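Local structure of CT398 (Chlamydia trachomatis, 4ILO) at residues Gln71-Ser74 against Asp75-Lys79; Ser143-Glu146 against Glu147-Glu151; Pro196-Arg200 against Val201-Cys205. The protein is of unknown function but, with its long coiled-coil hairpin and zinc ribbon, possibly binds DNA or RNA. All coordinates share one frame; numbering follows the deposited sequence.

Interaction 1: Gln71-Ser74 against Asp75-Lys79; sequences QEIS and DQINK
Ile73 O accepts the backbone N-H of Ile77 at 2.8 Å, the shortest bond between Gln71-Ser74 and Asp75-Lys79, two consecutive turns of helix 2-86 in the coiled-coil hairpin. The same carbonyl oxygen lies against the Ile77 side chain, with CG1 3.4 Å away. Beyond it the two isoleucines meet branch to branch: CG2 of Ile73 touches CD1 of Ile77 at 4.0 Å. This apolar strip faces helix 90-171, where Ile73 packs on Glu106 and Leu110 and Ile77 on Ala103 and Arg107. Ser74 adds a polar tie, its OG hydrogen-bonding to Ile70 O one turn back and to Arg107 NH1 on the partner helix.

Gln71 and Asp75, both exposed, are joined twice. Asp75 N donates to Gln71 O at 2.9 Å, and the side chains repeat the i to i+4 link. Gln71 sends CG away from its own backbone N (chi1 -165°) and then bends at chi2, which carries the amide forward along the helix. Amide and carboxylate planes stand 37° apart. NE2 reaches Asp75 OD1 at 3.0 Å. OD1 lies close to the amide plane, but NE2 approaches it from above the carboxylate plane, and the N-H...O angle is a bent 139°.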
loop_
_atom_site.group_PDB
_atom_site.type_symbol
_atom_site.label_atom_id
_atom_site.label_comp_id
_atom_site.label_asym_id
_atom_site.label_seq_id
_atom_site.Cartn_x
_atom_site.Cartn_y
_atom_site.Cartn_z
ATOM N N GLN A 71 33.460 9.163 -35.677
ATOM C CA GLN A 71 33.417 9.825 -36.975
ATOM C C GLN A 71 34.511 10.879 -37.095
ATOM O O GLN A 71 35.212 10.973 -38.117
ATOM C CB GLN A 71 32.045 10.473 -37.168
ATOM C CG GLN A 71 31.774 10.855 -38.605
ATOM C CD GLN A 71 32.053 9.717 -39.555
ATOM O OE1 GLN A 71 31.324 8.712 -39.575
ATOM N NE2 GLN A 71 33.133 9.848 -40.340
ATOM N N GLU A 72 34.636 11.714 -36.072
ATOM C CA GLU A 72 35.615 12.779 -36.097
ATOM C C GLU A 72 37.052 12.222 -36.172
ATOM O O GLU A 72 37.901 12.765 -36.885
ATOM C CB GLU A 72 35.414 13.646 -34.864
ATOM C CG GLU A 72 36.537 14.637 -34.649
ATOM C CD GLU A 72 36.660 15.607 -35.832
ATOM O OE1 GLU A 72 37.804 15.995 -36.199
ATOM O OE2 GLU A 72 35.598 15.969 -36.400
ATOM N N ILE A 73 37.363 11.168 -35.423
ATOM C CA ILE A 73 38.715 10.624 -35.517
ATOM C C ILE A 73 38.956 10.022 -36.904
ATOM O O ILE A 73 40.060 10.143 -37.488
ATOM C CB ILE A 73 38.961 9.614 -34.379
ATOM C CG1 ILE A 73 38.975 10.333 -33.044
ATOM C CG2 ILE A 73 40.315 8.930 -34.550
ATOM C CD1 ILE A 73 39.306 9.408 -31.870
ATOM N N SER A 74 37.945 9.344 -37.433
ATOM C CA SER A 74 38.045 8.740 -38.762
ATOM C C SER A 74 38.313 9.793 -39.821
ATOM O O SER A 74 39.188 9.603 -40.674
ATOM C CB SER A 74 36.788 7.931 -39.101
ATOM O OG SER A 74 36.648 6.830 -38.178
ATOM N N ASP A 75 37.630 10.939 -39.747
ATOM C CA ASP A 75 37.905 12.005 -40.713
ATOM C C ASP A 75 39.300 12.577 -40.517
ATOM O O ASP A 75 39.929 13.010 -41.475
ATOM C CB ASP A 75 36.939 13.179 -40.600
ATOM C CG ASP A 75 35.496 12.794 -40.873
ATOM O OD1 ASP A 75 35.233 11.717 -41.482
ATOM O OD2 ASP A 75 34.630 13.597 -40.454
ATOM N N GLN A 76 39.772 12.630 -39.285
ATOM C CA GLN A 76 41.086 13.188 -39.052
ATOM C C GLN A 76 42.172 12.246 -39.566
ATOM O O GLN A 76 43.180 12.693 -40.101
ATOM C CB GLN A 76 41.248 13.428 -37.551
ATOM C CG GLN A 76 42.492 14.211 -37.227
ATOM C CD GLN A 76 42.574 15.518 -38.035
ATOM O OE1 GLN A 76 41.596 16.297 -38.115
ATOM N NE2 GLN A 76 43.733 15.745 -38.660
ATOM N N ILE A 77 41.993 10.940 -39.392
ATOM C CA ILE A 77 42.948 9.984 -39.922
ATOM C C ILE A 77 43.016 10.108 -41.434
ATOM O O ILE A 77 44.108 10.115 -42.027
ATOM C CB ILE A 77 42.567 8.567 -39.468
ATOM C CG1 ILE A 77 42.897 8.374 -37.982
ATOM C CG2 ILE A 77 43.262 7.467 -40.357
ATOM C CD1 ILE A 77 42.343 7.026 -37.470
ATOM N N ASN A 78 41.866 10.264 -42.084
ATOM C CA ASN A 78 41.877 10.480 -43.534
ATOM C C ASN A 78 42.646 11.727 -43.911
ATOM O O ASN A 78 43.385 11.722 -44.906
ATOM C CB ASN A 78 40.472 10.606 -44.102
ATOM C CG ASN A 78 39.771 9.277 -44.222
ATOM O OD1 ASN A 78 40.403 8.270 -44.565
ATOM N ND2 ASN A 78 38.459 9.248 -43.933
ATOM N N LYS A 79 42.454 12.825 -43.178
ATOM C CA LYS A 79 43.246 14.012 -43.477
ATOM C C LYS A 79 44.730 13.710 -43.343
ATOM O O LYS A 79 45.531 14.161 -44.161
ATOM C CB LYS A 79 42.876 15.174 -42.565
#

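Interaction 2: Ser143-Glu146 against Glu147-Glu151; sequences SAIE and EEIRE
A salt-bridge network on one side of helix 90-171, within the coiled-coil hairpin, ties Glu146 and Glu147 to Arg150, one turn further on. Glu146 and Arg150 lie side by side and point the same way, and OE2 of Glu146 meets NH2 of Arg150 at 3.0 Å. Their flat ends are nearly perpendicular, the carboxylate and guanidinium planes being 78° apart. Arg150 CG stands anti to its own carbonyl carbon (chi1 -66°), so the chain runs back over the previous turn, and a bend at chi3 helps to bring the guanidinium beside Glu146, whose CB lies over one face, 3.7 Å from NH2. The other terminal nitrogen serves the second acid: Arg150 NH1 donates to Glu147 OE2 at 3.2 Å; the oxygen lies almost in the guanidinium plane, and the nitrogen comes to it on the anti side, somewhat out of the carboxylate plane. One cation thus bridges two acids, which probably eases the repulsion between them. Both acids have further partners, Lys42 and Ser142 at Glu146 OE1 and Arg154 at Glu147 OE2.

Under the charges runs the backbone ladder, in which Arg150 N reaches Glu146 O at 2.9 Å. On another side of the helix Ile145 CG2 touches Ile149 CD1 at 3.8 Å. Ile149 is buried against His31 and Leu35 of helix 2-86. Hydrophobic packing between helices, flanked by ion pairs such as Glu146-Lys42 that reach across to the partner helix, is typical of an antiparallel coiled coil.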
loop_
_atom_site.group_PDB
_atom_site.type_symbol
_atom_site.label_atom_id
_atom_site.label_comp_id
_atom_site.label_asym_id
_atom_site.label_seq_id
_atom_site.Cartn_x
_atom_site.Cartn_y
_atom_site.Cartn_z
ATOM N N SER A 143 -7.737 -5.353 -12.334
ATOM C CA SER A 143 -8.730 -4.288 -12.383
ATOM C C SER A 143 -10.098 -4.786 -11.923
ATOM O O SER A 143 -10.847 -4.053 -11.256
ATOM C CB SER A 143 -8.794 -3.694 -13.792
ATOM O OG SER A 143 -9.280 -4.656 -14.688
ATOM N N ALA A 144 -10.454 -6.026 -12.271
ATOM C CA ALA A 144 -11.752 -6.547 -11.845
ATOM C C ALA A 144 -11.793 -6.727 -10.340
ATOM O O ALA A 144 -12.849 -6.576 -9.704
ATOM C CB ALA A 144 -12.028 -7.889 -12.530
ATOM N N ILE A 145 -10.652 -7.057 -9.755
ATOM C CA ILE A 145 -10.598 -7.258 -8.317
ATOM C C ILE A 145 -10.732 -5.920 -7.610
ATOM O O ILE A 145 -11.502 -5.784 -6.654
ATOM C CB ILE A 145 -9.300 -8.018 -7.976
ATOM C CG1 ILE A 145 -9.459 -9.448 -8.504
ATOM C CG2 ILE A 145 -9.025 -8.024 -6.477
ATOM C CD1 ILE A 145 -8.198 -10.169 -8.793
ATOM N N GLU A 146 -10.045 -4.892 -8.122
ATOM C CA GLU A 146 -10.097 -3.593 -7.469
ATOM C C GLU A 146 -11.490 -3.026 -7.511
ATOM O O GLU A 146 -11.939 -2.405 -6.540
ATOM C CB GLU A 146 -9.171 -2.603 -8.150
ATOM C CG GLU A 146 -7.701 -2.923 -8.034
ATOM C CD GLU A 146 -6.873 -2.050 -8.977
ATOM O OE1 GLU A 146 -6.006 -2.602 -9.688
ATOM O OE2 GLU A 146 -7.120 -0.819 -9.020
ATOM N N GLU A 147 -12.177 -3.164 -8.642
ATOM C CA GLU A 147 -13.503 -2.584 -8.697
ATOM C C GLU A 147 -14.454 -3.347 -7.785
ATOM O O GLU A 147 -15.336 -2.744 -7.150
ATOM C CB GLU A 147 -14.011 -2.498 -10.136
ATOM C CG GLU A 147 -14.270 -1.036 -10.598
ATOM C CD GLU A 147 -15.230 -0.245 -9.681
ATOM O OE1 GLU A 147 -16.406 -0.667 -9.491
ATOM O OE2 GLU A 147 -14.803 0.817 -9.155
ATOM N N GLU A 148 -14.274 -4.663 -7.672
ATOM C CA GLU A 148 -15.130 -5.411 -6.763
ATOM C C GLU A 148 -14.853 -5.029 -5.311
ATOM O O GLU A 148 -15.771 -4.999 -4.481
ATOM C CB GLU A 148 -14.950 -6.911 -6.983
ATOM C CG GLU A 148 -15.682 -7.733 -5.926
ATOM C CD GLU A 148 -15.473 -9.220 -6.094
ATOM O OE1 GLU A 148 -15.160 -9.644 -7.241
ATOM O OE2 GLU A 148 -15.624 -9.951 -5.078
ATOM N N ILE A 149 -13.588 -4.751 -4.978
ATOM C CA ILE A 149 -13.288 -4.291 -3.628
ATOM C C ILE A 149 -13.940 -2.939 -3.378
ATOM O O ILE A 149 -14.486 -2.695 -2.299
ATOM C CB ILE A 149 -11.765 -4.229 -3.382
ATOM C CG1 ILE A 149 -11.185 -5.647 -3.276
ATOM C CG2 ILE A 149 -11.514 -3.477 -2.061
ATOM C CD1 ILE A 149 -9.634 -5.739 -3.462
ATOM N N ARG A 150 -13.851 -2.018 -4.352
ATOM C CA ARG A 150 -14.376 -0.673 -4.128
ATOM C C ARG A 150 -15.889 -0.703 -3.990
ATOM O O ARG A 150 -16.463 0.061 -3.201
ATOM C CB ARG A 150 -13.953 0.299 -5.239
ATOM C CG ARG A 150 -12.446 0.609 -5.319
ATOM C CD ARG A 150 -12.143 1.783 -6.261
ATOM N NE ARG A 150 -10.835 1.655 -6.914
ATOM C CZ ARG A 150 -10.632 1.161 -8.145
ATOM N NH1 ARG A 150 -11.646 0.742 -8.913
ATOM N NH2 ARG A 150 -9.397 1.098 -8.625
ATOM N N GLU A 151 -16.553 -1.583 -4.742
ATOM C CA GLU A 151 -17.995 -1.712 -4.583
ATOM C C GLU A 151 -18.356 -2.277 -3.214
ATOM O O GLU A 151 -19.389 -1.906 -2.639
ATOM C CB GLU A 151 -18.586 -2.568 -5.705
ATOM C CG GLU A 151 -20.128 -2.581 -5.726
ATOM C CD GLU A 151 -20.723 -1.220 -6.093
ATOM O OE1 GLU A 151 -20.182 -0.598 -7.041
ATOM O OE2 GLU A 151 -21.713 -0.784 -5.438
#

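Interaction 3: Pro196-Arg200 against Val201-Cys205; sequences PIENR and VCSGC. With ZN (zinc ion), chain C.
Glu198 and Val201 form an antiparallel hydrogen-bonded pair around a type I' turn, Val201 N reaching Glu198 O at 2.8 Å and Glu198 N returning to Val201 O at 3.1 Å. Asn199 and Arg200 take the positive phi values this turn needs. Next along the ladder, Ile197 and Cys202 make a non-hydrogen-bonded pair, with Ile197 CA 3.6 Å from Val201 O in a CA-H...O contact.

Val201 leans back over the turn, its CG2 3.4 Å from Glu198 O and CG1 beside Asn199 O. At the other end Ser203 OG donates to Pro196 O at 2.9 Å, in the carbonyl plane and on a lone pair; Ser203 N adds a weak bond to the same oxygen. With chi1 at 72°, the serine's OG lies beside the edge of the proline at CD, while its CB packs against Glu198 CG. This hairpin leads into the first CxxC knuckle of the C4 zinc ribbon. Cys202 and Cys205 each bind zinc through SG at 2.3 Å, and Cys226 and Cys229 complete the site. Within the knuckle the backbone N-H of Cys205 points at Cys202 SG, 3.5 Å away, a hydrogen bond that would be expected to temper the negative charge on the thiolate.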
loop_
_atom_site.group_PDB
_atom_site.type_symbol
_atom_site.label_atom_id
_atom_site.label_comp_id
_atom_site.label_asym_id
_atom_site.label_seq_id
_atom_site.Cartn_x
_atom_site.Cartn_y
_atom_site.Cartn_z
ATOM N N PRO A 196 -24.756 -10.506 29.995
ATOM C CA PRO A 196 -25.525 -11.225 31.014
ATOM C C PRO A 196 -24.640 -12.173 31.824
ATOM O O PRO A 196 -23.515 -12.526 31.428
ATOM C CB PRO A 196 -26.570 -11.984 30.181
ATOM C CG PRO A 196 -25.839 -12.277 28.858
ATOM C CD PRO A 196 -24.889 -11.101 28.645
ATOM N N ILE A 197 -25.156 -12.518 33.010
ATOM C CA ILE A 197 -24.643 -13.631 33.812
ATOM C C ILE A 197 -24.949 -14.937 33.085
ATOM O O ILE A 197 -26.115 -15.240 32.810
ATOM C CB ILE A 197 -25.321 -13.672 35.192
ATOM C CG1 ILE A 197 -25.335 -12.316 35.900
ATOM C CG2 ILE A 197 -24.663 -14.754 36.067
ATOM C CD1 ILE A 197 -24.085 -12.020 36.594
ATOM N N GLU A 198 -23.912 -15.737 32.815
ATOM C CA GLU A 198 -24.068 -17.094 32.275
ATOM C C GLU A 198 -23.338 -18.066 33.193
ATOM O O GLU A 198 -22.151 -17.874 33.493
ATOM C CB GLU A 198 -23.477 -17.278 30.856
ATOM C CG GLU A 198 -23.732 -16.166 29.810
ATOM C CD GLU A 198 -25.096 -16.251 29.077
ATOM O OE1 GLU A 198 -25.124 -16.046 27.824
ATOM O OE2 GLU A 198 -26.138 -16.476 29.759
ATOM N N ASN A 199 -24.026 -19.125 33.612
ATOM C CA ASN A 199 -23.387 -20.142 34.444
ATOM C C ASN A 199 -22.716 -19.492 35.653
ATOM O O ASN A 199 -21.616 -19.871 36.069
ATOM C CB ASN A 199 -22.378 -20.972 33.640
ATOM C CG ASN A 199 -22.976 -21.564 32.368
ATOM O OD1 ASN A 199 -23.782 -22.498 32.426
ATOM N ND2 ASN A 199 -22.569 -21.033 31.211
ATOM N N ARG A 200 -23.369 -18.472 36.196
ATOM C CA ARG A 200 -22.881 -17.755 37.371
ATOM C C ARG A 200 -21.503 -17.089 37.163
ATOM O O ARG A 200 -20.833 -16.749 38.155
ATOM C CB ARG A 200 -22.875 -18.670 38.598
ATOM C CG ARG A 200 -24.249 -19.302 38.937
ATOM C CD ARG A 200 -24.278 -19.674 40.429
ATOM N NE ARG A 200 -25.326 -20.624 40.820
ATOM C CZ ARG A 200 -26.602 -20.300 41.046
ATOM N NH1 ARG A 200 -27.002 -19.043 40.879
ATOM N NH2 ARG A 200 -27.485 -21.237 41.413
ATOM N N VAL A 201 -21.052 -16.886 35.906
ATOM C CA VAL A 201 -19.856 -16.086 35.628
ATOM C C VAL A 201 -20.220 -14.879 34.757
ATOM O O VAL A 201 -21.298 -14.801 34.162
ATOM C CB VAL A 201 -18.684 -16.891 34.996
ATOM C CG1 VAL A 201 -18.524 -18.239 35.663
ATOM C CG2 VAL A 201 -18.882 -17.092 33.493
ATOM N N CYS A 202 -19.299 -13.909 34.711
ATOM C CA CYS A 202 -19.410 -12.790 33.783
ATOM C C CYS A 202 -19.181 -13.329 32.381
ATOM O O CYS A 202 -18.175 -13.994 32.136
ATOM C CB CYS A 202 -18.353 -11.741 34.124
ATOM S SG CYS A 202 -18.227 -10.361 32.975
ATOM N N SER A 203 -20.118 -13.088 31.471
ATOM C CA SER A 203 -19.947 -13.616 30.127
ATOM C C SER A 203 -19.009 -12.757 29.295
ATOM O O SER A 203 -18.590 -13.180 28.221
ATOM C CB SER A 203 -21.302 -13.808 29.448
ATOM O OG SER A 203 -21.880 -12.582 29.092
ATOM N N GLY A 204 -18.654 -11.576 29.781
ATOM C CA GLY A 204 -17.619 -10.771 29.165
ATOM C C GLY A 204 -16.204 -11.268 29.421
ATOM O O GLY A 204 -15.399 -11.327 28.488
ATOM N N CYS A 205 -15.876 -11.624 30.666
ATOM C CA CYS A 205 -14.514 -12.028 31.017
ATOM C C CYS A 205 -14.423 -13.458 31.531
ATOM O O CYS A 205 -13.312 -13.984 31.645
ATOM C CB CYS A 205 -13.920 -11.056 32.061
ATOM S SG CYS A 205 -14.577 -11.184 33.785
HETATM ZN ZN ZN C . -16.220 -9.520 33.709
#

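From the N terminus, helix 2-86 runs out along the hairpin and carries interaction 1 near its far end. After the reversal, helix 90-171 returns, and interaction 2 lies on this second arm, some 63 Å away between centres. Helix 176-189 then leads to the zinc ribbon, where interaction 3 forms a hairpin between strands 194-198 and 201-202. The three follow in series without nesting or crossing. Interactions 1 and 2 join successive helix turns and close no long loop; interaction 3 closes a tight turn. Each of the first two sets side chains against the opposite arm. Interactions 1 and 3 lie on opposite sides of the chain's centre, their centres about 98 Å apart.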